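Local coordinates for putative Oleoyl-[acyl-carrier protein] thioesterase (PDB 2OWN) that probably hydrolyses the thioester of oleoyl-[acyl-carrier protein], releasing the free fatty acid, at residues L197-D201 with P258-Q262; R28-L34 with I70-P76; D232-H238 with V250-T256. All blocks are in the same frame, centred on the assembly; numbering follows the deposited sequence.

Three contacts of different kinds here meet around one strand, 200-209, which pairs with strand 61-72 of the N-terminal half and strand 246-256 of the C-terminal half. Interaction 1 holds the C-terminal tail beside the turn leading into it. Interaction 2 packs the start of helix 31-48 near the end of strand 61-72, and interaction 3 is a beta hairpin. Their centres lie about 14 to 15 Å apart. Asp-201 of interaction 1 joins all three: its OD1 is 2.9 Å from Arg-28 NH1 of interaction 2, and its OD2 is 3.1 Å from Arg-255 NH2 of interaction 3, both salt bridges. Interactions 2 and 3 touch where Leu-31 meets Ile-252.

Interaction 1. Residues L197-D201 with P258-Q262; sequences LLQHD and PEPIQ
The backbone amide of Ile-261 donates to the carbonyl oxygen of Leu-198, N to O 2.8 Å, in a nearly straight bond (169° at the hydrogen) whose donor is tilted 26° from the carbonyl plane. The same oxygen receives a CA-H...O contact from Pro-260 CA and lies 3.4 Å from Ile-261 CG1, so aliphatic groups crowd round this acceptor. Leu-198 in turn lays its branch against backbone, with its CD2 3.8 Å from Ile-261 O. Gln-199 runs alongside Pro-260, the two side chains pointing the same way. Its CG stands anti to the backbone N (chi1 -159°) and the chain is extended beyond, which carries the amide along the tail: Gln-199 CD comes within 3.5 Å of Pro-260 N, and Gln-199 OE1 within 3.5 Å of Pro-260 CG. The NE2 end hydrogen-bonds to the carbonyl of Leu-257. With an alanine here, that carbonyl would probably lose its side-chain donor and the ring of Pro-260 the amide that lies against it. The type I turn from Leu-197 to His-200 presents the acceptor carbonyl, linking helix 194-197 to strand 200-209. The tail emerges from the adjacent antiparallel strand 246-256, and Phe-170 of the second subunit packs on Leu-198, so this surface contact lies where helix, strand and dimer partner converge.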
loop_
_atom_site.group_PDB
_atom_site.type_symbol
_atom_site.label_atom_id
_atom_site.label_comp_id
_atom_site.label_asym_id
_atom_site.label_seq_id
_atom_site.Cartn_x
_atom_site.Cartn_y
_atom_site.Cartn_z
ATOM N N LEU B 197 -0.306 -3.155 19.283
ATOM C CA LEU B 197 -0.333 -2.047 18.281
ATOM C C LEU B 197 -1.368 -0.959 18.545
ATOM O O LEU B 197 -1.077 0.216 18.312
ATOM C CB LEU B 197 -0.498 -2.598 16.849
ATOM C CG LEU B 197 0.620 -3.520 16.332
ATOM C CD1 LEU B 197 0.220 -4.134 14.995
ATOM C CD2 LEU B 197 1.941 -2.774 16.227
ATOM N N LEU B 198 -2.548 -1.363 19.030
ATOM C CA LEU B 198 -3.639 -0.424 19.368
ATOM C C LEU B 198 -3.415 0.411 20.646
ATOM O O LEU B 198 -4.185 1.348 20.860
ATOM C CB LEU B 198 -5.006 -1.145 19.402
ATOM C CG LEU B 198 -5.510 -1.637 18.033
ATOM C CD1 LEU B 198 -6.695 -2.598 18.214
ATOM C CD2 LEU B 198 -5.865 -0.468 17.077
ATOM N N GLN B 199 -2.406 0.093 21.477
ATOM C CA GLN B 199 -2.101 0.882 22.696
ATOM C C GLN B 199 -0.617 1.323 22.786
ATOM O O GLN B 199 -0.085 1.549 23.882
ATOM C CB GLN B 199 -2.598 0.109 23.924
ATOM C CG GLN B 199 -2.823 0.994 25.169
ATOM C CD GLN B 199 -3.579 0.349 26.295
ATOM O OE1 GLN B 199 -4.050 -0.796 26.211
ATOM N NE2 GLN B 199 -3.698 1.099 27.386
ATOM N N HIS B 200 0.025 1.488 21.623
ATOM C CA HIS B 200 1.426 1.925 21.493
ATOM C C HIS B 200 1.640 2.787 20.244
ATOM O O HIS B 200 1.115 2.453 19.179
ATOM C CB HIS B 200 2.405 0.734 21.495
ATOM C CG HIS B 200 2.488 0.029 22.809
ATOM N ND1 HIS B 200 1.654 -1.015 23.143
ATOM C CD2 HIS B 200 3.263 0.254 23.893
ATOM C CE1 HIS B 200 1.917 -1.407 24.375
ATOM N NE2 HIS B 200 2.890 -0.654 24.853
ATOM N N ASP B 201 2.362 3.896 20.414
ATOM C CA ASP B 201 2.732 4.843 19.348
ATOM C C ASP B 201 4.234 4.763 19.132
ATOM O O ASP B 201 4.979 4.559 20.083
ATOM C CB ASP B 201 2.337 6.282 19.708
ATOM C CG ASP B 201 0.835 6.536 19.623
ATOM O OD1 ASP B 201 0.074 5.652 19.192
ATOM O OD2 ASP B 201 0.409 7.656 19.965
ATOM N N PRO B 258 -2.264 5.596 27.480
ATOM C CA PRO B 258 -3.113 5.334 28.666
ATOM C C PRO B 258 -4.273 4.369 28.405
ATOM O O PRO B 258 -4.518 3.516 29.237
ATOM C CB PRO B 258 -3.652 6.723 29.045
ATOM C CG PRO B 258 -2.740 7.661 28.454
ATOM C CD PRO B 258 -2.210 7.049 27.210
ATOM N N GLU B 259 -4.921 4.498 27.241
ATOM C CA GLU B 259 -6.044 3.655 26.821
ATOM C C GLU B 259 -5.847 3.126 25.398
ATOM O O GLU B 259 -5.112 3.760 24.614
ATOM C CB GLU B 259 -7.338 4.457 26.889
ATOM C CG GLU B 259 -7.690 4.966 28.300
ATOM C CD GLU B 259 -8.944 5.846 28.357
ATOM O OE1 GLU B 259 -9.643 6.023 27.334
ATOM O OE2 GLU B 259 -9.227 6.378 29.453
ATOM N N PRO B 260 -6.474 1.961 25.059
ATOM C CA PRO B 260 -6.353 1.457 23.690
ATOM C C PRO B 260 -7.152 2.320 22.708
ATOM O O PRO B 260 -8.158 2.933 23.100
ATOM C CB PRO B 260 -6.973 0.049 23.746
ATOM C CG PRO B 260 -7.327 -0.202 25.142
ATOM C CD PRO B 260 -7.335 1.075 25.871
ATOM N N ILE B 261 -6.685 2.363 21.463
ATOM C CA ILE B 261 -7.368 3.088 20.376
ATOM C C ILE B 261 -8.481 2.127 19.934
ATOM O O ILE B 261 -8.195 0.954 19.655
ATOM C CB ILE B 261 -6.425 3.452 19.221
ATOM C CG1 ILE B 261 -5.294 4.356 19.732
ATOM C CG2 ILE B 261 -7.187 4.161 18.088
ATOM C CD1 ILE B 261 -4.274 4.697 18.700
ATOM N N GLN B 262 -9.733 2.602 19.924
ATOM C CA GLN B 262 -10.901 1.779 19.526
ATOM C C GLN B 262 -10.841 1.393 18.048
ATOM O O GLN B 262 -10.376 2.156 17.193
ATOM C CB GLN B 262 -12.236 2.485 19.832
ATOM C CG GLN B 262 -12.531 2.695 21.335
ATOM C CD GLN B 262 -12.799 1.398 22.119
ATOM O OE1 GLN B 262 -13.334 0.424 21.584
ATOM N NE2 GLN B 262 -12.462 1.411 23.405
ATOM O OXT GLN B 262 -11.237 0.278 17.716
#

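Interaction 2. Residues R28-L34 with I70-P76; sequences RATLTTL and IDITRMP
The backbones meet where Ala-29 N donates to Pro-76 O at 2.7 Å, a straight bond (179° at the hydrogen) with the donor almost in line with the carbonyl. Arg-28 CA adds a CA-H...O contact to the same oxygen, and Ala-29 CB, directed toward the other segment, rests 4.0 Å from Pro-76 CD. The side chain that fills the middle is Met-75, a selenomethionine, a substitution introduced for crystallography. Its CG is anti to the carbonyl carbon (chi1 -64°), and further bends at chi2 and chi3 fold the chain back, driving the CE methyl in among the carbonyls that precede the helix. That methyl is 3.1 Å from Ala-29 O and 3.3 Å from Thr-30 O, a tight fit, and it touches Leu-34 CB at 3.9 Å. The selenium lies against a branch of Leu-34, SE to CD2 4.0 Å. Leu-34 and Ile-70 pass one another head to tail, CD2 against CG2, while Leu-31 puts its CD2 3.9 Å from Ile-72 CD1 as the two side chains cross at a slant. Thr-30 is the N-cap of helix 31-48, its OG1 accepting from Thr-33 N and so closing off the first turn. Leu-202 and Val-205 of strand 200-209 and Phe-185 of helix 184-191 continue the apolar layer. The outer edge is charged: the guanidinium of Arg-28 is held by a salt bridge to Asp-201. The chemistry is thus that of a buried helix-on-sheet packing, consistent with the central helix of a hotdog domain: apolar side chains, Met-75 foremost, supply most of the surface, and with a single straight backbone bond they join the capped helix start to the 70-76 segment.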
loop_
_atom_site.group_PDB
_atom_site.type_symbol
_atom_site.label_atom_id
_atom_site.label_comp_id
_atom_site.label_asym_id
_atom_site.label_seq_id
_atom_site.Cartn_x
_atom_site.Cartn_y
_atom_site.Cartn_z
ATOM N N ARG B 28 -3.656 6.791 11.184
ATOM C CA ARG B 28 -2.289 7.330 11.144
ATOM C C ARG B 28 -1.446 6.517 10.181
ATOM O O ARG B 28 -1.647 5.297 10.076
ATOM C CB ARG B 28 -1.670 7.276 12.518
ATOM C CG ARG B 28 -2.436 8.121 13.552
ATOM C CD ARG B 28 -1.950 8.013 14.984
ATOM N NE ARG B 28 -1.773 6.613 15.417
ATOM C CZ ARG B 28 -1.831 6.148 16.671
ATOM N NH1 ARG B 28 -2.109 6.938 17.730
ATOM N NH2 ARG B 28 -1.633 4.828 16.860
ATOM N N ALA B 29 -0.503 7.193 9.522
ATOM C CA ALA B 29 0.411 6.597 8.538
ATOM C C ALA B 29 1.233 5.456 9.128
ATOM O O ALA B 29 1.654 5.529 10.282
ATOM C CB ALA B 29 1.365 7.656 7.950
ATOM N N THR B 30 1.411 4.403 8.341
ATOM C CA THR B 30 2.203 3.250 8.739
ATOM C C THR B 30 3.685 3.572 8.498
ATOM O O THR B 30 4.003 4.561 7.805
ATOM C CB THR B 30 1.863 2.011 7.890
ATOM O OG1 THR B 30 2.210 2.264 6.526
ATOM C CG2 THR B 30 0.359 1.649 7.992
ATOM N N LEU B 31 4.572 2.744 9.058
ATOM C CA LEU B 31 6.036 2.863 8.818
ATOM C C LEU B 31 6.376 2.629 7.343
ATOM O O LEU B 31 7.315 3.250 6.835
ATOM C CB LEU B 31 6.888 1.913 9.701
ATOM C CG LEU B 31 7.135 2.355 11.131
ATOM C CD1 LEU B 31 7.724 1.227 11.989
ATOM C CD2 LEU B 31 8.042 3.593 11.133
ATOM N N THR B 32 5.644 1.705 6.699
ATOM C CA THR B 32 5.764 1.403 5.253
ATOM C C THR B 32 5.547 2.717 4.478
ATOM O O THR B 32 6.419 3.096 3.693
ATOM C CB THR B 32 4.783 0.310 4.811
ATOM O OG1 THR B 32 4.961 -0.840 5.651
ATOM C CG2 THR B 32 4.994 -0.077 3.344
ATOM N N THR B 33 4.451 3.427 4.791
ATOM C CA THR B 33 4.137 4.749 4.180
ATOM C C THR B 33 5.209 5.815 4.454
ATOM O O THR B 33 5.548 6.560 3.542
ATOM C CB THR B 33 2.767 5.293 4.630
ATOM O OG1 THR B 33 1.766 4.438 4.095
ATOM C CG2 THR B 33 2.501 6.772 4.150
ATOM N N LEU B 34 5.717 5.860 5.698
ATOM C CA LEU B 34 6.751 6.836 6.123
ATOM C C LEU B 34 8.006 6.702 5.256
ATOM O O LEU B 34 8.482 7.712 4.726
ATOM C CB LEU B 34 7.114 6.697 7.607
ATOM C CG LEU B 34 7.975 7.813 8.214
ATOM C CD1 LEU B 34 7.183 9.112 8.250
ATOM C CD2 LEU B 34 8.433 7.446 9.606
ATOM N N ILE B 70 15.257 6.347 12.546
ATOM C CA ILE B 70 14.036 7.178 12.444
ATOM C C ILE B 70 13.655 7.694 13.831
ATOM O O ILE B 70 13.514 6.881 14.737
ATOM C CB ILE B 70 12.844 6.367 11.853
ATOM C CG1 ILE B 70 13.236 5.599 10.570
ATOM C CG2 ILE B 70 11.624 7.281 11.599
ATOM C CD1 ILE B 70 12.142 4.724 10.019
ATOM N N ASP B 71 13.535 9.021 13.978
ATOM C CA ASP B 71 13.139 9.710 15.214
ATOM C C ASP B 71 11.717 10.186 14.930
ATOM O O ASP B 71 11.548 11.076 14.109
ATOM C CB ASP B 71 14.103 10.876 15.509
ATOM C CG ASP B 71 13.767 11.661 16.793
ATOM O OD1 ASP B 71 12.909 11.258 17.606
ATOM O OD2 ASP B 71 14.417 12.709 17.006
ATOM N N ILE B 72 10.720 9.606 15.609
ATOM C CA ILE B 72 9.295 9.934 15.403
ATOM C C ILE B 72 8.692 10.758 16.557
ATOM O O ILE B 72 8.622 10.267 17.682
ATOM C CB ILE B 72 8.450 8.633 15.167
ATOM C CG1 ILE B 72 9.008 7.826 13.979
ATOM C CG2 ILE B 72 6.962 8.965 14.927
ATOM C CD1 ILE B 72 8.322 6.528 13.726
ATOM N N THR B 73 8.281 12.004 16.257
ATOM C CA THR B 73 7.585 12.910 17.204
ATOM C C THR B 73 6.121 12.430 17.185
ATOM O O THR B 73 5.525 12.182 18.237
ATOM C CB THR B 73 7.737 14.393 16.823
ATOM O OG1 THR B 73 9.127 14.744 16.866
ATOM C CG2 THR B 73 6.961 15.303 17.775
ATOM N N ARG B 74 5.544 12.376 15.984
ATOM C CA ARG B 74 4.200 11.796 15.758
ATOM C C ARG B 74 4.075 11.384 14.293
ATOM O O ARG B 74 4.649 12.055 13.430
ATOM C CB ARG B 74 3.026 12.696 16.169
ATOM C CG ARG B 74 2.703 13.910 15.300
ATOM C CD ARG B 74 1.414 14.518 15.749
ATOM N NE ARG B 74 1.038 15.629 14.884
ATOM C CZ ARG B 74 0.384 15.550 13.718
ATOM N NH1 ARG B 74 0.026 14.378 13.165
ATOM N NH2 ARG B 74 0.113 16.689 13.065
HETATM N N MSE B 75 3.325 10.314 14.028
HETATM C CA MSE B 75 3.114 9.838 12.660
HETATM C C MSE B 75 2.094 10.732 11.960
HETATM O O MSE B 75 1.206 11.277 12.643
HETATM C CB MSE B 75 2.642 8.376 12.613
HETATM C CG MSE B 75 3.674 7.404 13.156
HETATM SE SE MSE B 75 5.278 7.354 12.041
HETATM C CE MSE B 75 4.675 6.182 10.627
ATOM N N PRO B 76 2.259 10.956 10.628
ATOM C CA PRO B 76 1.255 11.726 9.896
ATOM C C PRO B 76 -0.158 11.083 9.984
ATOM O O PRO B 76 -0.273 9.851 10.010
ATOM C CB PRO B 76 1.784 11.693 8.462
ATOM C CG PRO B 76 3.217 11.564 8.604
ATOM C CD PRO B 76 3.387 10.619 9.728
#

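Interaction 3. Residues D232-H238 with V250-T256; sequences DQVTTSH and VTIQWRT
Thr-235 OG1 donates to Gln-253 OE1 at 2.7 Å, in the carbonyl plane and on a lone pair; the same oxygen accepts from a water that also donates to Gln-233 OE1, bridging the two glutamines. On the other face, Trp-254 NE1 donates to Thr-236 OG1 (3.1 Å, 169°), with the hydroxyl oxygen only 4° out of the indole plane. His-238 NE2 lies 2.6 Å from that hydroxyl in a second hydrogen bond, so Thr-236 OG1, set between backbone N and carbonyl carbon (chi1 68°), holds indole and imidazole together. Backbone pairs Val-234 with Trp-254, Thr-236 with Ile-252 and His-238 with Val-250 are of the hydrogen-bonded kind. Outward of these, the side chains of Val-234 and Trp-254 cross at a slant, CG2 of the valine 3.8 Å from CB of the tryptophan, and Ile-252 CG2 covers one face of the indole near its rim. Ile-252 CD1 approaches His-238 NE2 at 3.9 Å. This face turns to Phe-196 of helix 194-197 and Leu-188 of helix 184-191. The strands run antiparallel as one hairpin, and its packing against helix 184-191 is consistent with a hotdog fold for the C-terminal domain, in which an antiparallel sheet wraps a central helix.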
loop_
_atom_site.group_PDB
_atom_site.type_symbol
_atom_site.label_atom_id
_atom_site.label_comp_id
_atom_site.label_asym_id
_atom_site.label_seq_id
_atom_site.Cartn_x
_atom_site.Cartn_y
_atom_site.Cartn_z
ATOM N N ASP B 232 7.187 5.563 30.440
ATOM C CA ASP B 232 6.016 5.313 29.566
ATOM C C ASP B 232 6.329 4.601 28.236
ATOM O O ASP B 232 5.496 4.641 27.319
ATOM C CB ASP B 232 5.233 6.635 29.325
ATOM C CG ASP B 232 4.797 7.308 30.614
ATOM O OD1 ASP B 232 4.328 6.615 31.543
ATOM O OD2 ASP B 232 4.876 8.548 30.675
ATOM N N GLN B 233 7.469 3.889 28.162
ATOM C CA GLN B 233 7.909 3.203 26.948
ATOM C C GLN B 233 8.209 1.708 27.080
ATOM O O GLN B 233 8.313 1.171 28.186
ATOM C CB GLN B 233 9.139 3.919 26.350
ATOM C CG GLN B 233 8.854 5.359 25.884
ATOM C CD GLN B 233 9.988 6.023 25.099
ATOM O OE1 GLN B 233 11.002 5.406 24.759
ATOM N NE2 GLN B 233 9.792 7.293 24.782
ATOM N N VAL B 234 8.247 1.060 25.908
ATOM C CA VAL B 234 8.588 -0.358 25.718
ATOM C C VAL B 234 9.464 -0.456 24.458
ATOM O O VAL B 234 9.437 0.452 23.600
ATOM C CB VAL B 234 7.345 -1.287 25.594
ATOM C CG1 VAL B 234 6.527 -1.261 26.868
ATOM C CG2 VAL B 234 6.473 -0.901 24.411
ATOM N N THR B 235 10.211 -1.551 24.352
ATOM C CA THR B 235 11.114 -1.811 23.219
ATOM C C THR B 235 10.748 -3.124 22.551
ATOM O O THR B 235 10.410 -4.078 23.252
ATOM C CB THR B 235 12.574 -1.893 23.697
ATOM O OG1 THR B 235 12.875 -0.749 24.503
ATOM C CG2 THR B 235 13.566 -1.972 22.513
ATOM N N THR B 236 10.758 -3.156 21.211
ATOM C CA THR B 236 10.540 -4.403 20.446
ATOM C C THR B 236 11.809 -4.630 19.595
ATOM O O THR B 236 12.268 -3.704 18.936
ATOM C CB THR B 236 9.242 -4.467 19.623
ATOM O OG1 THR B 236 9.287 -3.539 18.544
ATOM C CG2 THR B 236 8.014 -4.212 20.523
ATOM N N SER B 237 12.370 -5.836 19.683
ATOM C CA SER B 237 13.567 -6.283 18.962
ATOM C C SER B 237 13.041 -7.246 17.913
ATOM O O SER B 237 12.400 -8.226 18.278
ATOM C CB SER B 237 14.536 -6.978 19.914
ATOM O OG SER B 237 15.672 -7.484 19.236
ATOM N N HIS B 238 13.336 -6.982 16.640
ATOM C CA HIS B 238 12.869 -7.771 15.497
ATOM C C HIS B 238 13.999 -8.321 14.633
ATOM O O HIS B 238 15.077 -7.718 14.558
ATOM C CB HIS B 238 12.004 -6.908 14.574
ATOM C CG HIS B 238 10.828 -6.260 15.230
ATOM N ND1 HIS B 238 9.534 -6.679 15.009
ATOM C CD2 HIS B 238 10.747 -5.210 16.081
ATOM C CE1 HIS B 238 8.707 -5.922 15.709
ATOM N NE2 HIS B 238 9.417 -5.026 16.369
ATOM N N VAL B 250 15.868 -5.119 13.284
ATOM C CA VAL B 250 15.185 -3.874 13.673
ATOM C C VAL B 250 14.852 -3.774 15.169
ATOM O O VAL B 250 14.461 -4.771 15.792
ATOM C CB VAL B 250 13.871 -3.687 12.818
ATOM C CG1 VAL B 250 12.990 -2.480 13.271
ATOM C CG2 VAL B 250 14.194 -3.575 11.327
ATOM N N THR B 251 15.048 -2.574 15.725
ATOM C CA THR B 251 14.698 -2.255 17.115
ATOM C C THR B 251 13.771 -1.031 17.058
ATOM O O THR B 251 14.126 -0.029 16.438
ATOM C CB THR B 251 15.913 -2.060 18.007
ATOM O OG1 THR B 251 16.616 -3.306 18.085
ATOM C CG2 THR B 251 15.480 -1.657 19.420
ATOM N N ILE B 252 12.597 -1.140 17.691
ATOM C CA ILE B 252 11.593 -0.070 17.726
ATOM C C ILE B 252 11.317 0.332 19.176
ATOM O O ILE B 252 11.140 -0.544 20.029
ATOM C CB ILE B 252 10.254 -0.478 17.039
ATOM C CG1 ILE B 252 10.479 -0.955 15.598
ATOM C CG2 ILE B 252 9.238 0.693 17.043
ATOM C CD1 ILE B 252 9.214 -1.456 14.907
ATOM N N GLN B 253 11.299 1.644 19.428
ATOM C CA GLN B 253 10.974 2.225 20.725
ATOM C C GLN B 253 9.537 2.741 20.569
ATOM O O GLN B 253 9.228 3.443 19.584
ATOM C CB GLN B 253 11.953 3.339 21.109
ATOM C CG GLN B 253 13.450 2.920 21.091
ATOM C CD GLN B 253 13.816 1.788 22.059
ATOM O OE1 GLN B 253 13.061 1.451 22.970
ATOM N NE2 GLN B 253 15.004 1.222 21.876
ATOM N N TRP B 254 8.671 2.369 21.521
ATOM C CA TRP B 254 7.250 2.732 21.536
ATOM C C TRP B 254 6.842 3.439 22.808
ATOM O O TRP B 254 7.430 3.160 23.839
ATOM C CB TRP B 254 6.389 1.471 21.492
ATOM C CG TRP B 254 6.588 0.559 20.359
ATOM C CD1 TRP B 254 7.541 -0.397 20.258
ATOM C CD2 TRP B 254 5.763 0.439 19.191
ATOM N NE1 TRP B 254 7.388 -1.092 19.090
ATOM C CE2 TRP B 254 6.323 -0.598 18.399
ATOM C CE3 TRP B 254 4.622 1.121 18.718
ATOM C CZ2 TRP B 254 5.768 -1.004 17.155
ATOM C CZ3 TRP B 254 4.063 0.738 17.470
ATOM C CH2 TRP B 254 4.646 -0.327 16.701
ATOM N N ARG B 255 5.811 4.290 22.730
ATOM C CA ARG B 255 5.244 4.993 23.896
ATOM C C ARG B 255 3.938 4.263 24.217
ATOM O O ARG B 255 3.092 4.134 23.336
ATOM C CB ARG B 255 4.950 6.469 23.624
ATOM C CG ARG B 255 4.539 7.241 24.887
ATOM C CD ARG B 255 4.317 8.727 24.665
ATOM N NE ARG B 255 3.121 9.030 23.868
ATOM C CZ ARG B 255 3.039 9.181 22.534
ATOM N NH1 ARG B 255 4.102 9.043 21.713
ATOM N NH2 ARG B 255 1.843 9.470 21.998
ATOM N N THR B 256 3.776 3.820 25.464
ATOM C CA THR B 256 2.563 3.120 25.926
ATOM C C THR B 256 1.473 4.173 26.151
ATOM O O THR B 256 1.687 5.133 26.904
ATOM C CB THR B 256 2.828 2.302 27.191
ATOM O OG1 THR B 256 3.872 1.363 26.911
ATOM C CG2 THR B 256 1.571 1.540 27.671
HETATM O O HOH W 1 12.200 2.979 25.041
HETATM O O HOH W 2 16.674 -5.914 17.285
#